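Local coordinates for Ras-related protein Rab-21 (Homo sapiens, PDB 1Z08), which belongs to the Rab branch of the Ras family of small P-loop proteins and holds phosphoaminophosphonic acid-guanylate ester together with a magnesium ion, at residues V9-E14 with L57-T62; T20-R25 with Y146-K151; A82-D87 with N99-L104. The protein carries 1 engineered substitution. One frame throughout, in Å; residues are numbered along the deposited sequence.

Interaction 1. Residues V9-E14 with L57-T62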
loop_
_atom_site.group_PDB
_atom_site.type_symbol
_atom_site.label_atom_id
_atom_site.label_comp_id
_atom_site.label_asym_id
_atom_site.label_seq_id
_atom_site.Cartn_x
_atom_site.Cartn_y
_atom_site.Cartn_z
ATOM N N VAL A 9 -2.855 7.862 -4.990
ATOM C CA VAL A 9 -2.215 6.669 -4.444
ATOM C C VAL A 9 -3.041 5.438 -4.820
ATOM O O VAL A 9 -4.265 5.439 -4.683
ATOM C CB VAL A 9 -2.045 6.790 -2.897
ATOM C CG1 VAL A 9 -1.561 5.489 -2.287
ATOM C CG2 VAL A 9 -1.084 7.927 -2.553
ATOM N N VAL A 10 -2.370 4.399 -5.315
ATOM C CA VAL A 10 -3.040 3.162 -5.708
ATOM C C VAL A 10 -2.567 1.994 -4.838
ATOM O O VAL A 10 -1.376 1.863 -4.559
ATOM C CB VAL A 10 -2.844 2.861 -7.231
ATOM C CG1 VAL A 10 -1.367 2.695 -7.589
ATOM C CG2 VAL A 10 -3.651 1.648 -7.669
ATOM N N LEU A 11 -3.513 1.173 -4.391
ATOM C CA LEU A 11 -3.187 -0.062 -3.685
ATOM C C LEU A 11 -3.250 -1.239 -4.651
ATOM O O LEU A 11 -4.219 -1.402 -5.400
ATOM C CB LEU A 11 -4.117 -0.284 -2.485
ATOM C CG LEU A 11 -3.746 0.466 -1.199
ATOM C CD1 LEU A 11 -4.269 1.899 -1.210
ATOM C CD2 LEU A 11 -4.260 -0.274 0.023
ATOM N N LEU A 12 -2.194 -2.046 -4.646
ATOM C CA LEU A 12 -2.118 -3.219 -5.505
ATOM C C LEU A 12 -1.730 -4.437 -4.680
ATOM O O LEU A 12 -1.082 -4.308 -3.639
ATOM C CB LEU A 12 -1.120 -2.986 -6.647
ATOM C CG LEU A 12 -1.425 -1.801 -7.577
ATOM C CD1 LEU A 12 -0.184 -1.319 -8.313
ATOM C CD2 LEU A 12 -2.550 -2.131 -8.555
ATOM N N GLY A 13 -2.148 -5.615 -5.137
ATOM C CA GLY A 13 -1.818 -6.865 -4.458
ATOM C C GLY A 13 -2.867 -7.944 -4.646
ATOM O O GLY A 13 -3.988 -7.667 -5.071
ATOM N N GLU A 14 -2.495 -9.175 -4.306
ATOM C CA GLU A 14 -3.355 -10.352 -4.477
ATOM C C GLU A 14 -4.635 -10.305 -3.641
ATOM O O GLU A 14 -4.777 -9.468 -2.746
ATOM C CB GLU A 14 -2.566 -11.628 -4.169
ATOM C CG GLU A 14 -1.376 -11.860 -5.091
ATOM C CD GLU A 14 -1.789 -12.093 -6.536
ATOM O OE1 GLU A 14 -2.373 -13.160 -6.830
ATOM O OE2 GLU A 14 -1.520 -11.212 -7.381
ATOM N N LEU A 57 -5.498 13.280 -0.438
ATOM C CA LEU A 57 -5.179 11.982 -1.022
ATOM C C LEU A 57 -6.366 11.373 -1.749
ATOM O O LEU A 57 -7.464 11.296 -1.203
ATOM C CB LEU A 57 -4.690 11.011 0.060
ATOM C CG LEU A 57 -3.243 10.509 0.057
ATOM C CD1 LEU A 57 -2.231 11.612 -0.237
ATOM C CD2 LEU A 57 -2.945 9.823 1.385
ATOM N N ALA A 58 -6.133 10.961 -2.991
ATOM C CA ALA A 58 -7.073 10.135 -3.731
ATOM C C ALA A 58 -6.571 8.704 -3.620
ATOM O O ALA A 58 -5.618 8.317 -4.303
ATOM C CB ALA A 58 -7.150 10.573 -5.185
ATOM N N ILE A 59 -7.203 7.936 -2.739
ATOM C CA ILE A 59 -6.756 6.582 -2.432
ATOM C C ILE A 59 -7.563 5.575 -3.242
ATOM O O ILE A 59 -8.750 5.358 -2.977
ATOM C CB ILE A 59 -6.862 6.269 -0.913
ATOM C CG1 ILE A 59 -6.036 7.275 -0.095
ATOM C CG2 ILE A 59 -6.421 4.826 -0.625
ATOM C CD1 ILE A 59 -6.266 7.200 1.407
ATOM N N TRP A 60 -6.901 4.967 -4.222
ATOM C CA TRP A 60 -7.527 4.004 -5.120
ATOM C C TRP A 60 -7.385 2.574 -4.622
ATOM O O TRP A 60 -6.284 2.138 -4.283
ATOM C CB TRP A 60 -6.926 4.112 -6.521
ATOM C CG TRP A 60 -7.456 5.256 -7.307
ATOM C CD1 TRP A 60 -7.067 6.561 -7.216
ATOM C CD2 TRP A 60 -8.478 5.206 -8.308
ATOM N NE1 TRP A 60 -7.789 7.331 -8.099
ATOM C CE2 TRP A 60 -8.660 6.524 -8.784
ATOM C CE3 TRP A 60 -9.264 4.178 -8.845
ATOM C CZ2 TRP A 60 -9.595 6.841 -9.778
ATOM C CZ3 TRP A 60 -10.192 4.491 -9.835
ATOM C CH2 TRP A 60 -10.350 5.814 -10.290
ATOM N N ASP A 61 -8.514 1.869 -4.582
ATOM C CA ASP A 61 -8.577 0.443 -4.266
ATOM C C ASP A 61 -8.802 -0.323 -5.572
ATOM O O ASP A 61 -9.431 0.201 -6.493
ATOM C CB ASP A 61 -9.729 0.177 -3.295
ATOM C CG ASP A 61 -9.590 -1.143 -2.542
ATOM O OD1 ASP A 61 -8.617 -1.895 -2.767
ATOM O OD2 ASP A 61 -10.476 -1.421 -1.709
ATOM N N THR A 62 -8.289 -1.550 -5.648
ATOM C CA THR A 62 -8.392 -2.371 -6.864
ATOM C C THR A 62 -8.913 -3.779 -6.584
ATOM O O THR A 62 -8.864 -4.255 -5.451
ATOM C CB THR A 62 -7.025 -2.513 -7.591
ATOM O OG1 THR A 62 -6.021 -2.945 -6.661
ATOM C CG2 THR A 62 -6.597 -1.203 -8.234
HETATM O O HOH W 1 -4.487 -5.249 -7.112
#
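Thr62 donates its hydroxyl OG1 to the backbone O of Leu11 at 2.7 Å, and Trp60 N binds Val9 O just as closely, at 2.7 Å. These bonds tie strand 5-12 to strand 54-61, two parallel neighbours in the mixed sheet of the Ras-like P-loop fold. Two more backbone bonds complete the pairing. Val9 N gives a nearly straight bond to Ala58 O at 2.9 Å, and Leu11 N binds Trp60 O. The next bond in this pattern would come from Thr62 N, but the hydroxyl takes its place. With chi1 at 51°, OG1 sits between the backbone N and the carbonyl carbon of Thr62 and leans 17° from the plane of the Leu11 carbonyl. OG1 also accepts a hydrogen bond from a water, which in turn accepts from Gly13 N. The hydroxyl and water therefore extend the link past the end of strand 54-61, where Thr62 already belongs to the nucleotide pocket. Thr62 N turns to Asp61 OD1 in a weak bond.

Packing falls on both faces of the sheet. On the face carrying Val9 and Ile59, Leu11 CD1 meets Ile59 CG2 at 3.7 Å, and Val9 CG2 approaches Leu57 CG more loosely. Helices 19-28 and 156-168 pack over this side. On the face carrying Val10 and Trp60, Val10 CG2 touches Thr62 CG2 at 4.1 Å and Trp60 CB slightly farther off. The indole itself leads away from residues 9-14; it stacks with Phe43 and makes a cation-pi contact with Lys8. Val9 O lies at the ring edge, in its plane. The same oxygen, already bonded to Trp60 N, has a further CA-H...O contact with Ile59 CA at 3.5 Å.

Interaction 2. Residues T20-R25 with Y146-K151. With MG (magnesium ion), chain E; GNP (phosphoaminophosphonic acid-guanylate ester), chain F.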
loop_
_atom_site.group_PDB
_atom_site.type_symbol
_atom_site.label_atom_id
_atom_site.label_comp_id
_atom_site.label_asym_id
_atom_site.label_seq_id
_atom_site.Cartn_x
_atom_site.Cartn_y
_atom_site.Cartn_z
ATOM N N THR A 20 -8.375 -3.473 0.825
ATOM C CA THR A 20 -9.577 -2.767 1.270
ATOM C C THR A 20 -9.539 -2.547 2.778
ATOM O O THR A 20 -9.886 -1.466 3.257
ATOM C CB THR A 20 -10.868 -3.511 0.865
ATOM O OG1 THR A 20 -10.861 -3.733 -0.553
ATOM C CG2 THR A 20 -12.113 -2.708 1.239
ATOM N N SER A 21 -9.097 -3.566 3.515
ATOM C CA SER A 21 -8.983 -3.471 4.969
ATOM C C SER A 21 -8.063 -2.330 5.411
ATOM O O SER A 21 -8.343 -1.658 6.406
ATOM C CB SER A 21 -8.525 -4.800 5.577
ATOM O OG SER A 21 -9.517 -5.802 5.404
ATOM N N LEU A 22 -6.974 -2.111 4.675
ATOM C CA LEU A 22 -6.070 -1.000 4.981
ATOM C C LEU A 22 -6.777 0.342 4.797
ATOM O O LEU A 22 -6.701 1.207 5.669
ATOM C CB LEU A 22 -4.793 -1.063 4.131
ATOM C CG LEU A 22 -3.767 -2.143 4.509
ATOM C CD1 LEU A 22 -2.709 -2.282 3.428
ATOM C CD2 LEU A 22 -3.114 -1.864 5.852
ATOM N N VAL A 23 -7.477 0.494 3.675
ATOM C CA VAL A 23 -8.171 1.742 3.355
ATOM C C VAL A 23 -9.339 1.983 4.320
ATOM O O VAL A 23 -9.487 3.082 4.864
ATOM C CB VAL A 23 -8.674 1.767 1.889
ATOM C CG1 VAL A 23 -9.310 3.120 1.561
ATOM C CG2 VAL A 23 -7.534 1.477 0.917
ATOM N N LEU A 24 -10.153 0.951 4.543
ATOM C CA LEU A 24 -11.301 1.061 5.445
ATOM C C LEU A 24 -10.879 1.455 6.861
ATOM O O LEU A 24 -11.491 2.337 7.467
ATOM C CB LEU A 24 -12.127 -0.231 5.455
ATOM C CG LEU A 24 -13.357 -0.308 6.373
ATOM C CD1 LEU A 24 -14.450 0.677 5.958
ATOM C CD2 LEU A 24 -13.903 -1.729 6.408
ATOM N N ARG A 25 -9.830 0.815 7.377
ATOM C CA ARG A 25 -9.307 1.156 8.698
ATOM C C ARG A 25 -8.816 2.605 8.743
ATOM O O ARG A 25 -9.105 3.327 9.691
ATOM C CB ARG A 25 -8.188 0.193 9.123
ATOM C CG ARG A 25 -7.516 0.540 10.455
ATOM C CD ARG A 25 -8.478 0.417 11.635
ATOM N NE ARG A 25 -8.591 -0.959 12.114
ATOM C CZ ARG A 25 -9.471 -1.367 13.025
ATOM N NH1 ARG A 25 -10.331 -0.507 13.564
ATOM N NH2 ARG A 25 -9.494 -2.638 13.400
ATOM N N TYR A 146 7.194 -1.410 4.791
ATOM C CA TYR A 146 6.359 -1.077 5.944
ATOM C C TYR A 146 5.651 -2.324 6.463
ATOM O O TYR A 146 5.253 -3.191 5.679
ATOM C CB TYR A 146 5.291 -0.047 5.567
ATOM C CG TYR A 146 5.803 1.246 4.966
ATOM C CD1 TYR A 146 6.072 1.341 3.602
ATOM C CD2 TYR A 146 5.996 2.378 5.758
ATOM C CE1 TYR A 146 6.531 2.529 3.039
ATOM C CE2 TYR A 146 6.454 3.581 5.201
ATOM C CZ TYR A 146 6.719 3.639 3.841
ATOM O OH TYR A 146 7.170 4.807 3.266
ATOM N N HIS A 147 5.489 -2.397 7.782
ATOM C CA HIS A 147 4.712 -3.466 8.419
ATOM C C HIS A 147 3.374 -2.909 8.899
ATOM O O HIS A 147 3.337 -1.873 9.561
ATOM C CB HIS A 147 5.465 -4.050 9.617
ATOM C CG HIS A 147 6.750 -4.735 9.265
ATOM N ND1 HIS A 147 6.797 -5.913 8.552
ATOM C CD2 HIS A 147 8.034 -4.424 9.561
ATOM C CE1 HIS A 147 8.055 -6.290 8.408
ATOM N NE2 HIS A 147 8.825 -5.405 9.011
ATOM N N THR A 148 2.280 -3.597 8.574
ATOM C CA THR A 148 0.946 -3.164 9.007
ATOM C C THR A 148 0.080 -4.298 9.542
ATOM O O THR A 148 0.303 -5.467 9.232
ATOM C CB THR A 148 0.144 -2.501 7.859
ATOM O OG1 THR A 148 -0.023 -3.441 6.788
ATOM C CG2 THR A 148 0.827 -1.229 7.350
ATOM N N SER A 149 -0.906 -3.923 10.353
ATOM C CA SER A 149 -2.045 -4.773 10.677
ATOM C C SER A 149 -3.306 -3.921 10.603
ATOM O O SER A 149 -3.520 -3.040 11.440
ATOM C CB SER A 149 -1.914 -5.387 12.077
ATOM O OG SER A 149 -3.103 -6.082 12.437
ATOM N N ALA A 150 -4.131 -4.181 9.593
ATOM C CA ALA A 150 -5.431 -3.530 9.478
ATOM C C ALA A 150 -6.350 -3.949 10.628
ATOM O O ALA A 150 -7.140 -3.145 11.119
ATOM C CB ALA A 150 -6.068 -3.843 8.129
ATOM N N LYS A 151 -6.221 -5.204 11.061
ATOM C CA LYS A 151 -7.038 -5.756 12.147
ATOM C C LYS A 151 -6.776 -5.072 13.495
ATOM O O LYS A 151 -7.721 -4.769 14.229
ATOM C CB LYS A 151 -6.841 -7.275 12.258
ATOM C CG LYS A 151 -7.716 -7.949 13.318
ATOM C CD LYS A 151 -7.838 -9.448 13.095
ATOM C CE LYS A 151 -8.842 -10.050 14.062
ATOM N NZ LYS A 151 -9.360 -11.366 13.589
HETATM MG MG MG E . -10.683 -5.470 -1.542
HETATM P PG GNP F . -9.751 -8.192 -2.838
HETATM O O1G GNP F . -10.343 -9.489 -3.336
HETATM O O2G GNP F . -10.751 -7.090 -2.602
HETATM O O3G GNP F . -8.672 -7.880 -3.837
HETATM N N3B GNP F . -9.034 -8.467 -1.425
HETATM P PB GNP F . -8.400 -7.406 -0.410
HETATM O O1B GNP F . -6.947 -7.258 -0.638
HETATM O O2B GNP F . -9.200 -6.159 -0.455
HETATM O O3A GNP F . -8.500 -7.999 1.006
HETATM P PA GNP F . -9.518 -7.689 2.120
HETATM O O1A GNP F . -9.219 -6.373 2.720
HETATM O O2A GNP F . -10.919 -7.924 1.689
HETATM O "O5'" GNP F . -9.191 -8.748 3.237
HETATM C "C5'" GNP F . -9.092 -10.132 2.905
HETATM C "C4'" GNP F . -9.077 -10.966 4.174
HETATM O "O4'" GNP F . -7.890 -10.661 4.951
HETATM C "C3'" GNP F . -10.262 -10.748 5.108
HETATM O "O3'" GNP F . -10.604 -11.995 5.683
HETATM C "C2'" GNP F . -9.704 -9.752 6.124
HETATM O "O2'" GNP F . -10.362 -9.761 7.376
HETATM C "C1'" GNP F . -8.269 -10.254 6.253
HETATM N N9 GNP F . -7.338 -9.240 6.738
HETATM C C8 GNP F . -7.068 -8.010 6.180
HETATM N N7 GNP F . -6.190 -7.317 6.850
HETATM C C5 GNP F . -5.854 -8.139 7.923
HETATM C C6 GNP F . -4.948 -7.935 8.998
HETATM O O6 GNP F . -4.232 -6.950 9.220
HETATM N N1 GNP F . -4.899 -9.028 9.871
HETATM C C2 GNP F . -5.646 -10.174 9.724
HETATM N N2 GNP F . -5.478 -11.123 10.656
HETATM N N3 GNP F . -6.494 -10.378 8.725
HETATM C C4 GNP F . -6.554 -9.325 7.866
HETATM O O HOH W 2 -9.375 -4.535 -2.871
HETATM O O HOH W 3 -12.003 -6.310 -0.235
#
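Arg25 turns the edge of its guanidinium group to Ala150 O. Arg25 NE makes a nearly straight bond of 2.8 Å to Ala150 O, which lies only 4° out of the guanidinium plane. Arg25 NH2 adds weak bonds to Ala150 O and, at 2.9 Å, to Lys151 O. The side chain bends at chi2 and chi3, which brings the guanidinium edge to the carbonyls of the turn. Ala150 CB points at the helix and rests on Ser21 O at 3.6 Å. Leu22 crosses Thr148 at about a right angle, with Leu22 CD2 3.6 Å from Thr148 OG1; that hydroxyl is bonded to Asn119.

The contact joins the phosphate side of the nucleotide pocket to its base side. Thr20 OG1 binds the magnesium ion, and Ser21 OG bonds to O1A of the phosphoaminophosphonic acid-guanylate ester at 2.8 Å. From the Ser149-Ala150-Lys151 turn, one of the base-contacting motifs of Ras proteins, Lys151 N reaches O6 of the same ligand at 3.2 Å; Ala150 N bonds to O6 weakly.

Helix 19-28, which begins at the end of the P-loop, is thus fixed to the turn after the edge strand 144-148. Strand 113-119 and helix 156-168 close round Leu22 through Asn119 and Ile156.

Interaction 3. Residues A82-D87 with N99-L104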
loop_
_atom_site.group_PDB
_atom_site.type_symbol
_atom_site.label_atom_id
_atom_site.label_comp_id
_atom_site.label_asym_id
_atom_site.label_seq_id
_atom_site.Cartn_x
_atom_site.Cartn_y
_atom_site.Cartn_z
ATOM N N ALA A 82 2.394 4.316 -4.934
ATOM C CA ALA A 82 1.791 2.997 -5.039
ATOM C C ALA A 82 2.091 2.199 -3.783
ATOM O O ALA A 82 3.224 2.197 -3.296
ATOM C CB ALA A 82 2.295 2.269 -6.272
ATOM N N ILE A 83 1.064 1.535 -3.264
ATOM C CA ILE A 83 1.182 0.722 -2.061
ATOM C C ILE A 83 0.993 -0.733 -2.471
ATOM O O ILE A 83 -0.124 -1.173 -2.763
ATOM C CB ILE A 83 0.153 1.135 -0.983
ATOM C CG1 ILE A 83 0.344 2.609 -0.595
ATOM C CG2 ILE A 83 0.268 0.231 0.245
ATOM C CD1 ILE A 83 -0.692 3.131 0.391
ATOM N N LEU A 84 2.099 -1.466 -2.513
ATOM C CA LEU A 84 2.074 -2.855 -2.938
ATOM C C LEU A 84 1.983 -3.740 -1.709
ATOM O O LEU A 84 2.940 -3.871 -0.941
ATOM C CB LEU A 84 3.301 -3.195 -3.791
ATOM C CG LEU A 84 3.621 -2.283 -4.984
ATOM C CD1 LEU A 84 4.793 -2.845 -5.752
ATOM C CD2 LEU A 84 2.436 -2.104 -5.916
ATOM N N VAL A 85 0.809 -4.332 -1.528
ATOM C CA VAL A 85 0.470 -5.032 -0.296
ATOM C C VAL A 85 0.630 -6.539 -0.463
ATOM O O VAL A 85 0.179 -7.114 -1.452
ATOM C CB VAL A 85 -0.987 -4.710 0.156
ATOM C CG1 VAL A 85 -1.269 -5.281 1.545
ATOM C CG2 VAL A 85 -1.238 -3.203 0.144
ATOM N N TYR A 86 1.284 -7.166 0.509
ATOM C CA TYR A 86 1.295 -8.617 0.602
ATOM C C TYR A 86 0.895 -9.078 2.005
ATOM O O TYR A 86 0.835 -8.281 2.947
ATOM C CB TYR A 86 2.656 -9.191 0.189
ATOM C CG TYR A 86 3.784 -8.893 1.144
ATOM C CD1 TYR A 86 4.131 -9.802 2.146
ATOM C CD2 TYR A 86 4.516 -7.711 1.040
ATOM C CE1 TYR A 86 5.166 -9.533 3.029
ATOM C CE2 TYR A 86 5.560 -7.431 1.919
ATOM C CZ TYR A 86 5.878 -8.353 2.909
ATOM O OH TYR A 86 6.904 -8.095 3.784
ATOM N N ASP A 87 0.618 -10.374 2.106
ATOM C CA ASP A 87 0.192 -11.044 3.320
ATOM C C ASP A 87 1.433 -11.751 3.878
ATOM O O ASP A 87 2.037 -12.574 3.189
ATOM C CB ASP A 87 -0.900 -12.052 2.926
ATOM C CG ASP A 87 -1.454 -12.848 4.101
ATOM O OD1 ASP A 87 -2.573 -13.383 3.945
ATOM O OD2 ASP A 87 -0.795 -12.961 5.159
ATOM N N ASN A 99 6.319 -8.375 -9.762
ATOM C CA ASN A 99 5.722 -8.103 -11.073
ATOM C C ASN A 99 5.169 -6.680 -11.157
ATOM O O ASN A 99 5.363 -5.990 -12.165
ATOM C CB ASN A 99 4.631 -9.120 -11.385
ATOM N N TRP A 100 4.493 -6.248 -10.094
ATOM C CA TRP A 100 3.950 -4.893 -10.012
ATOM C C TRP A 100 5.039 -3.825 -10.064
ATOM O O TRP A 100 4.879 -2.817 -10.751
ATOM C CB TRP A 100 3.093 -4.715 -8.754
ATOM C CG TRP A 100 1.747 -5.371 -8.839
ATOM C CD1 TRP A 100 1.307 -6.432 -8.104
ATOM C CD2 TRP A 100 0.666 -5.009 -9.712
ATOM N NE1 TRP A 100 0.020 -6.755 -8.462
ATOM C CE2 TRP A 100 -0.399 -5.898 -9.445
ATOM C CE3 TRP A 100 0.495 -4.021 -10.694
ATOM C CZ2 TRP A 100 -1.622 -5.830 -10.124
ATOM C CZ3 TRP A 100 -0.723 -3.953 -11.369
ATOM C CH2 TRP A 100 -1.765 -4.853 -11.079
ATOM N N VAL A 101 6.138 -4.050 -9.343
ATOM C CA VAL A 101 7.265 -3.111 -9.335
ATOM C C VAL A 101 7.813 -2.918 -10.749
ATOM O O VAL A 101 8.035 -1.789 -11.181
ATOM C CB VAL A 101 8.411 -3.566 -8.387
ATOM C CG1 VAL A 101 9.603 -2.622 -8.487
ATOM C CG2 VAL A 101 7.930 -3.639 -6.950
ATOM N N LYS A 102 8.010 -4.028 -11.459
ATOM C CA LYS A 102 8.524 -4.009 -12.830
ATOM C C LYS A 102 7.631 -3.196 -13.767
ATOM O O LYS A 102 8.125 -2.374 -14.542
ATOM C CB LYS A 102 8.698 -5.435 -13.351
ATOM N N GLU A 103 6.320 -3.417 -13.672
ATOM C CA GLU A 103 5.339 -2.718 -14.504
ATOM C C GLU A 103 5.254 -1.224 -14.188
ATOM O O GLU A 103 5.140 -0.398 -15.099
ATOM C CB GLU A 103 3.967 -3.375 -14.375
ATOM N N LEU A 104 5.309 -0.886 -12.900
ATOM C CA LEU A 104 5.230 0.507 -12.456
ATOM C C LEU A 104 6.472 1.316 -12.836
ATOM O O LEU A 104 6.357 2.468 -13.262
ATOM C CB LEU A 104 4.983 0.585 -10.944
ATOM C CG LEU A 104 3.587 0.219 -10.429
ATOM C CD1 LEU A 104 3.637 -0.090 -8.946
ATOM C CD2 LEU A 104 2.579 1.327 -10.708
#
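Leu84 CD1 presses on Val101 CG2 at 3.5 Å, tighter than usual for two methyl groups. The pair belongs to a beta-alpha-beta unit, in which helix 91-108 runs back along strand 81-87 before the chain enters strand 113-119. The short segments run nearly antiparallel, at 165°, and their axes come within 10.1 Å.

The contact between them is made by apolar side chains, with no hydrogen bond across it. Leu84 supplies most of the strand side, and both of its methyl groups are used. CD1 takes the tight contact, in which Leu84 and Val101 cross at about a right angle. The first torsion of Val101, 176°, sets CG1 anti to the backbone N and leaves CG2 to meet the strand. Leu84 CD2 reaches Leu104 CD1 at 3.8 Å, and these two side chains meet tip to tip. Leu104 CD1 serves two partners, since it also lies 3.8 Å from Ala82 CB. Ala82 and Leu84, two residues apart on the strand, both point at the helix.

Trp100 takes part mainly through its CB. It starts toward the strand, and its CB rests against both Leu84 methyls, 3.9 Å from Leu84 CD2. Its indole then leads away, and Leu84 CD2 lies obliquely to the ring.

Within the helix segment, Leu104 N donates to Trp100 O at 2.9 Å, so two residues that meet Leu84 are joined through one helical turn.

On the sheet side, strand 81-87 lies between strands 5-12 and 113-119 and hydrogen-bonds to both. The indole of Trp100 extends over strand 5-12 to touch Leu12, while Leu104 also packs on Leu114 of strand 113-119. Helix 91-108 thus bears on all three strands.

In the fold
All three contacts are largely buried and share one sheet, but their chemistry differs. Interaction 1 joins two adjacent strands, mainly through backbone bonds. Interaction 3 sets a helix against a strand with apolar side chains alone. Interaction 2 joins a helix to a turn through an arginine and lines the nucleotide and magnesium sites. Strand 5-12 connects the set. Val10 O and Leu12 O bond to Ile83 N and Val85 N of interaction 3, while Leu11 packs on Val23 in interaction 2. Asp61 OD2 probably bonds to Thr20 OG1, linking interaction 1 to the metal site. Interactions 2 and 3 touch through Leu22 and Val85.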